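Local coordinates for protein alpha-11 giardin (Giardia intestinalis, PDB 2II2) that is an annexin that binds calcium and probably phospholipid, and may take part in attachment to the intestinal mucosa and in cytoskeletal remodelling, at residues L17-V26 with F55-Y65. Numbering follows the deposited sequence.
Sequences LEAKNEEELV and FLKKCIKNGPY
K20 NZ is gripped from several directions: it donates to C59 O at 3.1 Å, tilted 18° from the carbonyl plane, and to water 1, with a weaker bond to water 2, which in turn donates to K58 O. Lysine suits the place because its long chain, bent only at chi4 (-59°), can leave the Schellman turn that ends helix 9-18 and reach the carbonyl end of helix 52-59. Water 1 also accepts from K61 NZ, which lies 4.6 Å from K20 NZ, so it probably eases the repulsion between the two ammonium groups.

Deeper in, L17 packs against F55, L56 and I60: L17 CD1 lies 3.8 Å from F55 CD2, and L17 CD2 rests on L56 CG and I60 CG1. C59, small enough for a close approach, brings CB to 3.3 Å from L17 O.

At the other end E22 lies over one face of Y65, carboxylate and ring planes 13° apart, with E22 CG 3.5 Å from Y65 CE2. Tyrosine offers both this flat face and a hydroxyl, whose bond to E22 O (2.7 Å) is weak; V26 CG2 sits at the ring edge in its plane. Glutamate's extended chain runs along the ring and leaves its oxygens to polar partners: OE1 accepts from N297, water 3 donates to OE2 and accepts from K61 N, and water 4 lies between OE2 and K61 O.

K20 thus holds the C-terminal end of helix 52-59, while E22 reaches the K61 backbone through water. Over an apolar layer, these links tie the turn between helices 9-18 and 22-29 to the chain beside I60, which with E66 binds calcium in another crystal structure, though none is bound here.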
loop_
_atom_site.group_PDB
_atom_site.type_symbol
_atom_site.label_atom_id
_atom_site.label_comp_id
_atom_site.label_asym_id
_atom_site.label_seq_id
_atom_site.Cartn_x
_atom_site.Cartn_y
_atom_site.Cartn_z
ATOM N N LEU A 17 18.188 11.541 -16.677
ATOM C CA LEU A 17 18.595 11.484 -15.284
ATOM C C LEU A 17 19.744 12.449 -14.970
ATOM O O LEU A 17 19.701 13.182 -13.949
ATOM C CB LEU A 17 18.911 10.030 -14.901
ATOM C CG LEU A 17 17.687 9.095 -14.838
ATOM C CD1 LEU A 17 18.131 7.634 -14.696
ATOM C CD2 LEU A 17 16.709 9.470 -13.723
ATOM N N GLU A 18 20.729 12.494 -15.885
ATOM C CA GLU A 18 21.841 13.416 -15.695
ATOM C C GLU A 18 21.406 14.880 -15.699
ATOM O O GLU A 18 22.048 15.714 -15.065
ATOM C CB GLU A 18 22.952 13.143 -16.718
ATOM C CG GLU A 18 23.628 11.809 -16.438
ATOM C CD GLU A 18 24.484 11.286 -17.581
ATOM O OE1 GLU A 18 24.353 11.753 -18.732
ATOM O OE2 GLU A 18 25.296 10.382 -17.305
ATOM N N ALA A 19 20.319 15.189 -16.411
ATOM C CA ALA A 19 19.771 16.541 -16.446
ATOM C C ALA A 19 18.818 16.807 -15.276
ATOM O O ALA A 19 18.330 17.942 -15.117
ATOM C CB ALA A 19 19.055 16.791 -17.767
ATOM N N LYS A 20 18.538 15.775 -14.464
ATOM C CA LYS A 20 17.559 15.852 -13.393
ATOM C C LYS A 20 16.206 16.303 -13.945
ATOM O O LYS A 20 15.462 17.034 -13.277
ATOM C CB LYS A 20 18.042 16.736 -12.246
ATOM C CG LYS A 20 19.443 16.414 -11.776
ATOM C CD LYS A 20 19.824 17.228 -10.558
ATOM C CE LYS A 20 21.293 17.061 -10.213
ATOM N NZ LYS A 20 21.681 15.646 -9.923
ATOM N N ASN A 21 15.865 15.825 -15.135
ATOM C CA ASN A 21 14.635 16.253 -15.780
ATOM C C ASN A 21 13.476 15.386 -15.342
ATOM O O ASN A 21 13.143 14.397 -15.997
ATOM C CB ASN A 21 14.798 16.247 -17.301
ATOM C CG ASN A 21 13.711 17.034 -18.002
ATOM O OD1 ASN A 21 12.559 17.027 -17.579
ATOM N ND2 ASN A 21 14.073 17.718 -19.082
ATOM N N GLU A 22 12.874 15.794 -14.225
ATOM C CA GLU A 22 11.804 15.013 -13.609
ATOM C C GLU A 22 10.569 14.942 -14.499
ATOM O O GLU A 22 9.848 13.937 -14.481
ATOM C CB GLU A 22 11.454 15.611 -12.254
ATOM C CG GLU A 22 12.553 15.460 -11.245
ATOM C CD GLU A 22 12.176 15.947 -9.854
ATOM O OE1 GLU A 22 11.084 16.524 -9.672
ATOM O OE2 GLU A 22 12.991 15.759 -8.942
ATOM N N GLU A 23 10.300 16.021 -15.229
ATOM C CA GLU A 23 9.162 16.055 -16.140
ATOM C C GLU A 23 9.320 14.992 -17.228
ATOM O O GLU A 23 8.420 14.186 -17.466
ATOM C CB GLU A 23 9.015 17.449 -16.766
ATOM C CG GLU A 23 8.596 18.540 -15.792
ATOM C CD GLU A 23 8.571 19.938 -16.409
ATOM O OE1 GLU A 23 9.273 20.176 -17.413
ATOM O OE2 GLU A 23 7.842 20.808 -15.880
ATOM N N GLU A 24 10.484 14.977 -17.878
ATOM C CA GLU A 24 10.726 14.016 -18.929
ATOM C C GLU A 24 10.854 12.586 -18.399
ATOM O O GLU A 24 10.564 11.629 -19.123
ATOM C CB GLU A 24 11.940 14.409 -19.763
ATOM C CG GLU A 24 11.806 13.815 -21.129
ATOM C CD GLU A 24 12.828 14.302 -22.120
ATOM O OE1 GLU A 24 13.512 15.338 -21.874
ATOM O OE2 GLU A 24 12.942 13.616 -23.152
ATOM N N LEU A 25 11.299 12.425 -17.152
ATOM C CA LEU A 25 11.360 11.087 -16.592
ATOM C C LEU A 25 9.971 10.474 -16.493
ATOM O O LEU A 25 9.798 9.264 -16.701
ATOM C CB LEU A 25 12.091 11.084 -15.255
ATOM C CG LEU A 25 12.256 9.727 -14.575
ATOM C CD1 LEU A 25 13.065 8.771 -15.453
ATOM C CD2 LEU A 25 12.880 9.864 -13.208
ATOM N N VAL A 26 8.987 11.306 -16.178
ATOM C CA VAL A 26 7.603 10.811 -16.128
ATOM C C VAL A 26 7.138 10.283 -17.485
ATOM O O VAL A 26 6.624 9.170 -17.588
ATOM C CB VAL A 26 6.640 11.894 -15.625
ATOM C CG1 VAL A 26 5.191 11.481 -15.705
ATOM C CG2 VAL A 26 6.968 12.283 -14.179
ATOM N N PHE A 55 21.148 4.610 -9.520
ATOM C CA PHE A 55 21.514 5.759 -10.344
ATOM C C PHE A 55 20.376 6.766 -10.390
ATOM O O PHE A 55 20.606 7.945 -10.271
ATOM C CB PHE A 55 21.910 5.304 -11.746
ATOM C CG PHE A 55 22.400 6.419 -12.642
ATOM C CD1 PHE A 55 23.579 7.092 -12.345
ATOM C CD2 PHE A 55 21.709 6.766 -13.803
ATOM C CE1 PHE A 55 24.044 8.117 -13.150
ATOM C CE2 PHE A 55 22.162 7.798 -14.621
ATOM C CZ PHE A 55 23.338 8.470 -14.314
ATOM N N LEU A 56 19.142 6.288 -10.559
ATOM C CA LEU A 56 17.976 7.172 -10.484
ATOM C C LEU A 56 17.978 7.946 -9.152
ATOM O O LEU A 56 17.804 9.157 -9.145
ATOM C CB LEU A 56 16.695 6.378 -10.708
ATOM C CG LEU A 56 15.374 7.152 -10.721
ATOM C CD1 LEU A 56 14.338 6.412 -11.526
ATOM C CD2 LEU A 56 14.865 7.389 -9.309
ATOM N N LYS A 57 18.227 7.241 -8.045
ATOM C CA LYS A 57 18.220 7.896 -6.739
ATOM C C LYS A 57 19.376 8.884 -6.603
ATOM O O LYS A 57 19.223 9.915 -5.946
ATOM C CB LYS A 57 18.264 6.854 -5.631
ATOM C CG LYS A 57 16.986 6.069 -5.429
ATOM C CD LYS A 57 17.142 5.132 -4.236
ATOM C CE LYS A 57 16.017 4.124 -4.103
ATOM N NZ LYS A 57 16.360 3.054 -3.123
ATOM N N LYS A 58 20.517 8.573 -7.223
ATOM C CA LYS A 58 21.679 9.454 -7.187
ATOM C C LYS A 58 21.418 10.755 -7.938
ATOM O O LYS A 58 21.939 11.802 -7.572
ATOM C CB LYS A 58 22.910 8.747 -7.763
ATOM C CG LYS A 58 24.239 9.464 -7.499
ATOM C CD LYS A 58 25.399 8.815 -8.249
ATOM C CE LYS A 58 26.717 9.565 -8.075
ATOM N NZ LYS A 58 26.681 11.008 -8.500
ATOM N N CYS A 59 20.610 10.675 -8.992
ATOM C CA CYS A 59 20.339 11.821 -9.856
ATOM C C CYS A 59 19.170 12.679 -9.375
ATOM O O CYS A 59 19.190 13.900 -9.537
ATOM C CB CYS A 59 20.051 11.318 -11.269
ATOM S SG CYS A 59 21.498 10.678 -12.127
ATOM N N ILE A 60 18.138 12.019 -8.851
ATOM C CA ILE A 60 16.878 12.655 -8.473
ATOM C C ILE A 60 16.855 12.934 -6.971
ATOM O O ILE A 60 17.031 12.030 -6.159
ATOM C CB ILE A 60 15.684 11.761 -8.862
ATOM C CG1 ILE A 60 15.653 11.499 -10.371
ATOM C CG2 ILE A 60 14.351 12.353 -8.400
ATOM C CD1 ILE A 60 15.644 12.743 -11.262
ATOM N N LYS A 61 16.612 14.188 -6.605
ATOM C CA LYS A 61 16.681 14.573 -5.192
ATOM C C LYS A 61 15.623 13.852 -4.388
ATOM O O LYS A 61 14.522 13.587 -4.874
ATOM C CB LYS A 61 16.593 16.079 -5.020
ATOM C CG LYS A 61 17.831 16.761 -5.561
ATOM C CD LYS A 61 17.810 18.249 -5.352
ATOM C CE LYS A 61 19.026 18.905 -6.004
ATOM N NZ LYS A 61 19.149 18.580 -7.434
ATOM N N ASN A 62 15.973 13.523 -3.147
ATOM C CA ASN A 62 15.167 12.630 -2.328
ATOM C C ASN A 62 13.827 13.254 -1.934
ATOM O O ASN A 62 13.698 14.491 -1.825
ATOM C CB ASN A 62 15.954 12.187 -1.094
ATOM C CG ASN A 62 15.974 13.244 -0.000
ATOM O OD1 ASN A 62 15.056 13.307 0.826
ATOM N ND2 ASN A 62 17.024 14.072 0.033
ATOM N N GLY A 63 12.824 12.389 -1.771
ATOM C CA GLY A 63 11.481 12.864 -1.477
ATOM C C GLY A 63 10.456 11.977 -2.126
ATOM O O GLY A 63 10.792 10.913 -2.646
ATOM N N PRO A 64 9.185 12.383 -2.106
ATOM C CA PRO A 64 8.121 11.540 -2.647
ATOM C C PRO A 64 8.179 11.296 -4.155
ATOM O O PRO A 64 7.758 10.229 -4.608
ATOM C CB PRO A 64 6.824 12.254 -2.203
ATOM C CG PRO A 64 7.223 13.651 -1.962
ATOM C CD PRO A 64 8.662 13.608 -1.478
ATOM N N TYR A 65 8.651 12.271 -4.933
ATOM C CA TYR A 65 8.847 12.028 -6.354
ATOM C C TYR A 65 9.896 10.906 -6.564
ATOM O O TYR A 65 9.669 9.955 -7.298
ATOM C CB TYR A 65 9.220 13.326 -7.100
ATOM C CG TYR A 65 9.523 13.067 -8.560
ATOM C CD1 TYR A 65 8.525 13.111 -9.542
ATOM C CD2 TYR A 65 10.795 12.692 -8.949
ATOM C CE1 TYR A 65 8.802 12.827 -10.856
ATOM C CE2 TYR A 65 11.089 12.413 -10.268
ATOM C CZ TYR A 65 10.093 12.476 -11.227
ATOM O OH TYR A 65 10.370 12.187 -12.534
HETATM O O HOH W 1 20.737 15.886 -7.313
HETATM O O HOH W 2 23.551 13.796 -8.961
HETATM O O HOH W 3 15.736 15.927 -8.754
HETATM O O HOH W 4 12.902 15.449 -6.300
#